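Local coordinates for protein aspartate-semialdehyde dehydrogenase (PDB 2YV3) that probably catalyses, as a homodimer, the NADPH-dependent reductive dephosphorylation of L-aspartyl-4-phosphate to L-aspartate-semialdehyde in amino-acid biosynthesis, at residues Arg236-Val242 and Phe305-Gln311; Ala11-Ile16 and Leu312-Ala316; Arg23-Leu27 and Ile323-Trp327. All coordinates share one frame; numbering follows the deposited sequence.

Contact 1: residues Arg236-Val242 and Phe305-Gln311; sequences RAHAEAV and FFVVGDQ
Asp-310 OD1 is gripped side-on by two nitrogens of Arg-236: NE, 2.9 Å from OD1, meets the syn lone pair of that oxygen, while NH2, 3.0 Å from OD1, comes tilted out of the carboxylate plane. OD1 lies in the guanidinium plane, yet the two flat groups are turned 49° against each other. NH1 of Arg-236 finds a second acid in Glu-15. Alongside, Gln-311 N bonds to Arg-236 O at 2.9 Å, and the antiparallel strands continue through His-238 N to Gly-309 O (3.2 Å) and Val-242 N to Phe-305 O (2.8 Å). A first torsion of -171° swings Gln-311 CG away from the backbone N and over one face of the His-238 ring in a CH-pi contact; OE1 bonds to Ser-155 OG. Farther along this side of the sheet, Val-242 CB sits over a face of the Phe-305 ring. The opposite side carries Phe-306, whose CZ meets Ala-239 CB at 3.6 Å and whose ring packs on Pro-193 of the second subunit. Packed on one face by Gln-311, which probably helps to place it, the His-238 ring also touches Cys-125, the predicted acyl-thioester residue, a nearness consistent with its predicted role as proton acceptor.

Contact 2: residues Ala11-Ile16 and Leu312-Ala316; sequences AVGREI and LLKGA
Leu-312 drives its two methyl groups into the first turn of helix 11-22, and here the packing is close. CD2 sits against the backbone at the start of that turn and meets Val-12 CG2 at 3.4 Å, while CD1 turns to the neighbouring side, 3.5 Å from Ala-11 CB, and lies against the aliphatic part of Glu-15. The leucine and the glutamate cross at about a right angle. Glu-15 points its CB toward 312-316; with CG opposite its carbonyl carbon (chi1 -62°), it lays that methylene on the leucine, and a bend at the next bond (chi2 -46°) directs the carboxylate. The polar end is engaged beyond the two segments: OE2 forms a salt bridge with Lys-18 and OE1 another with Arg-236, and the acid is thus held between two cations while its methylene does the packing. Helix 11-22 follows the glycine-rich turn of a Rossmann domain, and Ala-11 and Val-12 are predicted to contribute to the NADP(+) site; the segment pressed on them immediately follows Gln-311, assigned by the same prediction to that site. Were Leu-312 cut back to an alanine, a gap would probably open against Ala-11 and Val-12, and Glu-15 CG would lose the surface it lies on. Away from this leucine the fit is slacker. Ala-316 offers just its CB, 4.3 Å from Val-12 CG1 and 4.2 Å from Glu-15 CB, although it comes nearer to Ile-16. Gly-315 brushes Val-12 with backbone atoms, its carbonyl oxygen being taken up instead by the side-chain amides of Asn-122 and Asn-319. Glu-15, Ile-16 and Ala-316 are buried, whereas Ala-11 and Val-12, at the predicted cofactor end, keep part of their surface open to solvent.

Contact 3: residues Arg23-Leu27 and Ile323-Trp327; sequences RNFPL and IAEEW
Phe-25 and Ala-324 bring the two backbones nearest, with CA atoms 7.5 Å apart, where the chain has left helix 11-22 through a Schellman motif at Asn-24 and passes alongside the last helix. Side chains bridge that separation. The first torsion of Phe-25 (chi1 -162°) turns CG away from the backbone N and sends the ring across to the helix; its edge, with CE2 at 3.8 Å, meets the backbone N of Ala-324 and lies near Ile-323, modelled too tightly to be trusted in detail. The indole of Trp-327 borders the same ring, its NE1 3.4 Å from Phe-25 CZ, with the plane of its five-membered ring turned 86° from that of the phenyl. Pro-26, the centre of an inverse gamma turn, and the indole run alongside each other with opposite headings, Pro-26 CG 3.3 Å from Trp-327 CZ2; Pro-26 CD lies over one face of the Phe-25 ring. Phe-25 and Ile-323 are buried, while Pro-26 and Trp-327 are exposed. Ile-323 also packs on Leu-64, Leu-66 and Val-89, residues of two parallel strands. A C-terminal helix lying on the sheet beside the first helix, after the chain has returned from the dimerisation domain, fits the Rossmann-type nucleotide-binding domain of this family.

From the N terminus, the chain first supplies the opening turn of helix 11-22 to contact 2 and then the loop 23-27 to contact 3. It next completes the nucleotide-binding sheet and enters the dimerisation domain, where strand 237-246 awaits its neighbour, strand 302-310; their pairing in contact 1 closes the shortest of the three loops. Directly afterwards residues 312-316 close contact 2, and helix 319-327 closes contact 3. Contact 1 is therefore nested inside both of the others, whereas contacts 2 and 3 cross. Contacts 1 and 2 touch through the Arg-236 to Glu-15 salt bridge, which joins the approach to the central strand of the dimerisation-domain sheet to helix 11-22.

Contact 1: residues Arg236-Val242 and Phe305-Gln311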
loop_
_atom_site.group_PDB
_atom_site.type_symbol
_atom_site.label_atom_id
_atom_site.label_comp_id
_atom_site.label_asym_id
_atom_site.label_seq_id
_atom_site.Cartn_x
_atom_site.Cartn_y
_atom_site.Cartn_z
ATOM N N ARG A 236 2.512 13.518 -5.066
ATOM C CA ARG A 236 2.433 13.148 -6.479
ATOM C C ARG A 236 2.985 11.825 -7.016
ATOM O O ARG A 236 2.959 11.634 -8.230
ATOM C CB ARG A 236 3.027 14.298 -7.314
ATOM C CG ARG A 236 4.212 15.027 -6.654
ATOM C CD ARG A 236 4.649 16.222 -7.487
ATOM N NE ARG A 236 5.086 15.822 -8.822
ATOM C CZ ARG A 236 5.128 16.631 -9.877
ATOM N NH1 ARG A 236 4.751 17.902 -9.769
ATOM N NH2 ARG A 236 5.556 16.166 -11.037
ATOM N N ALA A 237 3.439 10.904 -6.160
ATOM C CA ALA A 237 4.008 9.636 -6.658
ATOM C C ALA A 237 3.218 8.328 -6.451
ATOM O O ALA A 237 2.820 7.983 -5.335
ATOM C CB ALA A 237 5.417 9.466 -6.092
ATOM N N HIS A 238 3.014 7.574 -7.522
ATOM C CA HIS A 238 2.285 6.308 -7.407
ATOM C C HIS A 238 3.166 5.101 -7.091
ATOM O O HIS A 238 4.157 4.869 -7.758
ATOM C CB HIS A 238 1.530 5.991 -8.699
ATOM C CG HIS A 238 0.210 6.686 -8.832
ATOM N ND1 HIS A 238 -0.588 6.548 -9.948
ATOM C CD2 HIS A 238 -0.446 7.528 -8.003
ATOM C CE1 HIS A 238 -1.677 7.278 -9.803
ATOM N NE2 HIS A 238 -1.616 7.884 -8.631
ATOM N N ALA A 239 2.787 4.322 -6.082
ATOM C CA ALA A 239 3.531 3.115 -5.729
ATOM C C ALA A 239 2.690 1.871 -6.038
ATOM O O ALA A 239 1.467 1.897 -5.939
ATOM C CB ALA A 239 3.888 3.139 -4.266
ATOM N N GLU A 240 3.331 0.782 -6.433
ATOM C CA GLU A 240 2.568 -0.431 -6.705
ATOM C C GLU A 240 3.359 -1.733 -6.580
ATOM O O GLU A 240 4.169 -2.061 -7.441
ATOM C CB GLU A 240 1.885 -0.345 -8.087
ATOM C CG GLU A 240 2.646 0.454 -9.142
ATOM C CD GLU A 240 2.024 0.347 -10.534
ATOM O OE1 GLU A 240 1.982 -0.775 -11.095
ATOM O OE2 GLU A 240 1.583 1.388 -11.062
ATOM N N ALA A 241 3.123 -2.464 -5.495
ATOM C CA ALA A 241 3.803 -3.731 -5.279
ATOM C C ALA A 241 3.289 -4.691 -6.335
ATOM O O ALA A 241 2.110 -5.046 -6.343
ATOM C CB ALA A 241 3.500 -4.267 -3.882
ATOM N N VAL A 242 4.179 -5.113 -7.223
ATOM C CA VAL A 242 3.806 -5.998 -8.313
ATOM C C VAL A 242 4.246 -7.450 -8.125
ATOM O O VAL A 242 5.178 -7.741 -7.385
ATOM C CB VAL A 242 4.363 -5.441 -9.640
ATOM C CG1 VAL A 242 3.924 -6.308 -10.819
ATOM C CG2 VAL A 242 3.893 -4.009 -9.820
ATOM N N PHE A 305 8.254 -7.466 -7.514
ATOM C CA PHE A 305 8.988 -6.213 -7.576
ATOM C C PHE A 305 8.107 -5.082 -7.084
ATOM O O PHE A 305 6.924 -5.279 -6.864
ATOM C CB PHE A 305 9.512 -5.905 -8.988
ATOM C CG PHE A 305 8.580 -6.305 -10.100
ATOM C CD1 PHE A 305 8.474 -7.646 -10.491
ATOM C CD2 PHE A 305 7.846 -5.342 -10.795
ATOM C CE1 PHE A 305 7.665 -8.024 -11.553
ATOM C CE2 PHE A 305 7.028 -5.709 -11.864
ATOM C CZ PHE A 305 6.942 -7.062 -12.242
ATOM N N PHE A 306 8.717 -3.913 -6.883
ATOM C CA PHE A 306 8.036 -2.707 -6.411
ATOM C C PHE A 306 8.352 -1.639 -7.449
ATOM O O PHE A 306 9.425 -1.629 -8.023
ATOM C CB PHE A 306 8.588 -2.284 -5.040
ATOM C CG PHE A 306 7.731 -1.280 -4.316
ATOM C CD1 PHE A 306 6.481 -1.639 -3.824
ATOM C CD2 PHE A 306 8.164 0.027 -4.143
ATOM C CE1 PHE A 306 5.670 -0.715 -3.171
ATOM C CE2 PHE A 306 7.357 0.972 -3.486
ATOM C CZ PHE A 306 6.102 0.590 -3.002
ATOM N N VAL A 307 7.431 -0.727 -7.687
ATOM C CA VAL A 307 7.673 0.282 -8.700
ATOM C C VAL A 307 7.149 1.647 -8.325
ATOM O O VAL A 307 6.117 1.778 -7.679
ATOM C CB VAL A 307 7.023 -0.132 -10.042
ATOM C CG1 VAL A 307 7.535 0.747 -11.161
ATOM C CG2 VAL A 307 7.315 -1.616 -10.337
ATOM N N VAL A 308 7.859 2.679 -8.728
ATOM C CA VAL A 308 7.389 4.007 -8.434
ATOM C C VAL A 308 7.609 4.880 -9.662
ATOM O O VAL A 308 8.600 4.744 -10.367
ATOM C CB VAL A 308 8.121 4.579 -7.190
ATOM C CG1 VAL A 308 7.298 5.674 -6.533
ATOM C CG2 VAL A 308 8.346 3.471 -6.190
ATOM N N GLY A 309 6.657 5.756 -9.936
ATOM C CA GLY A 309 6.778 6.648 -11.073
ATOM C C GLY A 309 6.015 7.895 -10.723
ATOM O O GLY A 309 5.029 7.811 -10.007
ATOM N N ASP A 310 6.469 9.044 -11.205
ATOM C CA ASP A 310 5.776 10.286 -10.897
ATOM C C ASP A 310 4.436 10.222 -11.599
ATOM O O ASP A 310 4.369 9.949 -12.796
ATOM C CB ASP A 310 6.561 11.502 -11.384
ATOM C CG ASP A 310 5.866 12.809 -11.042
ATOM O OD1 ASP A 310 6.183 13.426 -9.996
ATOM O OD2 ASP A 310 4.975 13.211 -11.816
ATOM N N GLN A 311 3.374 10.478 -10.844
ATOM C CA GLN A 311 2.011 10.414 -11.361
ATOM C C GLN A 311 1.606 11.548 -12.322
ATOM O O GLN A 311 0.810 11.331 -13.229
ATOM C CB GLN A 311 1.051 10.331 -10.175
ATOM C CG GLN A 311 -0.387 10.043 -10.528
ATOM C CD GLN A 311 -1.150 11.282 -10.928
ATOM O OE1 GLN A 311 -0.873 12.385 -10.434
ATOM N NE2 GLN A 311 -2.135 11.113 -11.813
#

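Contact 2: residues Ala11-Ile16 and Leu312-Ala316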
loop_
_atom_site.group_PDB
_atom_site.type_symbol
_atom_site.label_atom_id
_atom_site.label_comp_id
_atom_site.label_asym_id
_atom_site.label_seq_id
_atom_site.Cartn_x
_atom_site.Cartn_y
_atom_site.Cartn_z
ATOM N N ALA A 11 -3.517 20.026 -13.219
ATOM C CA ALA A 11 -2.272 19.426 -12.761
ATOM C C ALA A 11 -1.463 18.916 -13.954
ATOM O O ALA A 11 -0.298 19.232 -14.113
ATOM C CB ALA A 11 -2.573 18.297 -11.809
ATOM N N VAL A 12 -2.093 18.124 -14.799
ATOM C CA VAL A 12 -1.425 17.612 -15.976
ATOM C C VAL A 12 -1.104 18.794 -16.907
ATOM O O VAL A 12 0.057 19.015 -17.273
ATOM C CB VAL A 12 -2.333 16.577 -16.709
ATOM C CG1 VAL A 12 -1.714 16.161 -18.033
ATOM C CG2 VAL A 12 -2.555 15.365 -15.816
ATOM N N GLY A 13 -2.138 19.547 -17.283
ATOM C CA GLY A 13 -1.950 20.695 -18.161
ATOM C C GLY A 13 -0.800 21.592 -17.739
ATOM O O GLY A 13 -0.009 22.072 -18.562
ATOM N N ARG A 14 -0.707 21.830 -16.434
ATOM C CA ARG A 14 0.376 22.646 -15.906
ATOM C C ARG A 14 1.716 21.933 -16.045
ATOM O O ARG A 14 2.717 22.570 -16.355
ATOM C CB ARG A 14 0.121 23.017 -14.449
ATOM C CG ARG A 14 -0.425 24.413 -14.289
ATOM C CD ARG A 14 -0.529 24.791 -12.832
ATOM N NE ARG A 14 -0.707 26.232 -12.686
ATOM C CZ ARG A 14 -1.744 26.915 -13.162
ATOM N NH1 ARG A 14 -2.711 26.285 -13.818
ATOM N NH2 ARG A 14 -1.810 28.233 -12.986
ATOM N N GLU A 15 1.757 20.625 -15.809
ATOM C CA GLU A 15 3.020 19.923 -15.980
ATOM C C GLU A 15 3.273 19.844 -17.484
ATOM O O GLU A 15 4.407 19.921 -17.939
ATOM C CB GLU A 15 2.990 18.515 -15.355
ATOM C CG GLU A 15 2.771 18.476 -13.829
ATOM C CD GLU A 15 3.628 19.482 -13.028
ATOM O OE1 GLU A 15 3.778 19.300 -11.794
ATOM O OE2 GLU A 15 4.141 20.454 -13.617
ATOM N N ILE A 16 2.204 19.714 -18.258
ATOM C CA ILE A 16 2.344 19.653 -19.702
ATOM C C ILE A 16 3.140 20.838 -20.258
ATOM O O ILE A 16 3.770 20.712 -21.301
ATOM C CB ILE A 16 0.970 19.593 -20.404
ATOM C CG1 ILE A 16 0.233 18.321 -19.988
ATOM C CG2 ILE A 16 1.150 19.593 -21.900
ATOM C CD1 ILE A 16 -1.128 18.152 -20.611
ATOM N N LEU A 312 2.145 12.749 -12.144
ATOM C CA LEU A 312 1.810 13.833 -13.056
ATOM C C LEU A 312 2.683 13.801 -14.294
ATOM O O LEU A 312 2.422 14.497 -15.265
ATOM C CB LEU A 312 1.954 15.191 -12.377
ATOM C CG LEU A 312 0.591 15.821 -12.088
ATOM C CD1 LEU A 312 0.774 17.187 -11.484
ATOM C CD2 LEU A 312 -0.209 15.925 -13.382
ATOM N N LEU A 313 3.728 12.990 -14.254
ATOM C CA LEU A 313 4.625 12.889 -15.388
ATOM C C LEU A 313 4.223 11.727 -16.281
ATOM O O LEU A 313 4.548 11.701 -17.461
ATOM C CB LEU A 313 6.080 12.756 -14.911
ATOM C CG LEU A 313 6.736 14.062 -14.434
ATOM C CD1 LEU A 313 8.210 13.841 -14.227
ATOM C CD2 LEU A 313 6.557 15.136 -15.464
ATOM N N LYS A 314 3.512 10.759 -15.713
ATOM C CA LYS A 314 3.030 9.628 -16.499
ATOM C C LYS A 314 1.575 9.984 -16.818
ATOM O O LYS A 314 0.608 9.248 -16.600
ATOM C CB LYS A 314 3.200 8.318 -15.730
ATOM C CG LYS A 314 4.698 7.989 -15.493
ATOM C CD LYS A 314 5.577 8.262 -16.736
ATOM C CE LYS A 314 5.483 7.114 -17.739
ATOM N NZ LYS A 314 6.037 7.394 -19.107
ATOM N N GLY A 315 1.493 11.204 -17.317
ATOM C CA GLY A 315 0.283 11.833 -17.761
ATOM C C GLY A 315 0.908 12.677 -18.853
ATOM O O GLY A 315 0.764 12.376 -20.047
ATOM N N ALA A 316 1.685 13.673 -18.427
ATOM C CA ALA A 316 2.345 14.605 -19.330
ATOM C C ALA A 316 3.636 14.188 -20.038
ATOM O O ALA A 316 3.853 14.606 -21.171
ATOM C CB ALA A 316 2.575 15.927 -18.606
#

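Contact 3: residues Arg23-Leu27 and Ile323-Trp327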
loop_
_atom_site.group_PDB
_atom_site.type_symbol
_atom_site.label_atom_id
_atom_site.label_comp_id
_atom_site.label_asym_id
_atom_site.label_seq_id
_atom_site.Cartn_x
_atom_site.Cartn_y
_atom_site.Cartn_z
ATOM N N ARG A 23 11.823 19.407 -22.563
ATOM C CA ARG A 23 12.277 18.512 -23.622
ATOM C C ARG A 23 12.632 19.378 -24.810
ATOM O O ARG A 23 13.020 18.880 -25.863
ATOM C CB ARG A 23 11.173 17.545 -24.051
ATOM C CG ARG A 23 10.491 16.794 -22.928
ATOM C CD ARG A 23 10.441 15.298 -23.214
ATOM N NE ARG A 23 11.488 14.606 -22.468
ATOM C CZ ARG A 23 11.886 13.359 -22.699
ATOM N NH1 ARG A 23 11.332 12.640 -23.668
ATOM N NH2 ARG A 23 12.840 12.831 -21.952
ATOM N N ASN A 24 12.477 20.685 -24.624
ATOM C CA ASN A 24 12.737 21.661 -25.670
ATOM C C ASN A 24 11.870 21.302 -26.851
ATOM O O ASN A 24 12.359 21.237 -27.977
ATOM C CB ASN A 24 14.208 21.641 -26.102
ATOM C CG ASN A 24 15.161 21.834 -24.943
ATOM O OD1 ASN A 24 15.434 20.898 -24.190
ATOM N ND2 ASN A 24 15.669 23.060 -24.785
ATOM N N PHE A 25 10.589 21.050 -26.599
ATOM C CA PHE A 25 9.676 20.703 -27.685
ATOM C C PHE A 25 9.573 21.895 -28.622
ATOM O O PHE A 25 9.125 22.971 -28.237
ATOM C CB PHE A 25 8.289 20.322 -27.162
ATOM C CG PHE A 25 7.463 19.555 -28.165
ATOM C CD1 PHE A 25 6.684 20.221 -29.107
ATOM C CD2 PHE A 25 7.516 18.156 -28.208
ATOM C CE1 PHE A 25 5.970 19.499 -30.088
ATOM C CE2 PHE A 25 6.811 17.430 -29.178
ATOM C CZ PHE A 25 6.042 18.098 -30.115
ATOM N N PRO A 26 9.986 21.700 -29.879
ATOM C CA PRO A 26 9.994 22.696 -30.950
ATOM C C PRO A 26 8.625 23.076 -31.455
ATOM O O PRO A 26 8.132 22.484 -32.405
ATOM C CB PRO A 26 10.807 22.012 -32.038
ATOM C CG PRO A 26 10.294 20.602 -31.943
ATOM C CD PRO A 26 10.292 20.362 -30.424
ATOM N N LEU A 27 7.993 24.044 -30.812
ATOM C CA LEU A 27 6.701 24.486 -31.295
ATOM C C LEU A 27 6.950 25.635 -32.275
ATOM O O LEU A 27 8.090 25.865 -32.694
ATOM C CB LEU A 27 5.782 24.941 -30.140
ATOM C CG LEU A 27 6.250 25.689 -28.882
ATOM C CD1 LEU A 27 6.583 24.712 -27.774
ATOM C CD2 LEU A 27 7.424 26.579 -29.237
ATOM N N ILE A 323 4.192 12.629 -29.070
ATOM C CA ILE A 323 4.302 13.566 -30.170
ATOM C C ILE A 323 5.750 13.624 -30.671
ATOM O O ILE A 323 6.000 13.602 -31.879
ATOM C CB ILE A 323 3.863 14.962 -29.732
ATOM C CG1 ILE A 323 2.402 14.937 -29.315
ATOM C CG2 ILE A 323 4.027 15.938 -30.879
ATOM C CD1 ILE A 323 2.100 14.054 -28.137
ATOM N N ALA A 324 6.696 13.712 -29.737
ATOM C CA ALA A 324 8.107 13.746 -30.090
ATOM C C ALA A 324 8.375 12.585 -31.039
ATOM O O ALA A 324 9.232 12.684 -31.911
ATOM C CB ALA A 324 8.968 13.607 -28.846
ATOM N N GLU A 325 7.635 11.494 -30.867
ATOM C CA GLU A 325 7.785 10.322 -31.716
ATOM C C GLU A 325 6.979 10.526 -32.987
ATOM O O GLU A 325 7.427 10.160 -34.074
ATOM C CB GLU A 325 7.287 9.044 -31.026
ATOM C CG GLU A 325 7.864 8.732 -29.643
ATOM C CD GLU A 325 9.316 9.134 -29.482
ATOM O OE1 GLU A 325 10.098 8.970 -30.440
ATOM O OE2 GLU A 325 9.682 9.610 -28.384
ATOM N N GLU A 326 5.774 11.080 -32.849
ATOM C CA GLU A 326 4.945 11.331 -34.015
ATOM C C GLU A 326 5.933 11.870 -35.037
ATOM O O GLU A 326 6.021 11.364 -36.153
ATOM C CB GLU A 326 3.845 12.356 -33.696
ATOM C CG GLU A 326 3.777 13.553 -34.639
ATOM C CD GLU A 326 2.375 13.838 -35.151
ATOM O OE1 GLU A 326 1.728 12.901 -35.670
ATOM O OE2 GLU A 326 1.926 14.999 -35.050
ATOM N N TRP A 327 6.700 12.874 -34.629
ATOM C CA TRP A 327 7.732 13.462 -35.476
ATOM C C TRP A 327 8.502 12.363 -36.211
ATOM O O TRP A 327 8.703 12.439 -37.412
ATOM C CB TRP A 327 8.715 14.258 -34.625
ATOM C CG TRP A 327 8.243 15.615 -34.222
ATOM C CD1 TRP A 327 7.245 15.924 -33.335
ATOM C CD2 TRP A 327 8.778 16.861 -34.677
ATOM N NE1 TRP A 327 7.136 17.290 -33.209
ATOM C CE2 TRP A 327 8.064 17.889 -34.023
ATOM C CE3 TRP A 327 9.797 17.206 -35.579
ATOM C CZ2 TRP A 327 8.337 19.247 -34.240
ATOM C CZ3 TRP A 327 10.068 18.557 -35.798
ATOM C CH2 TRP A 327 9.339 19.562 -35.129
#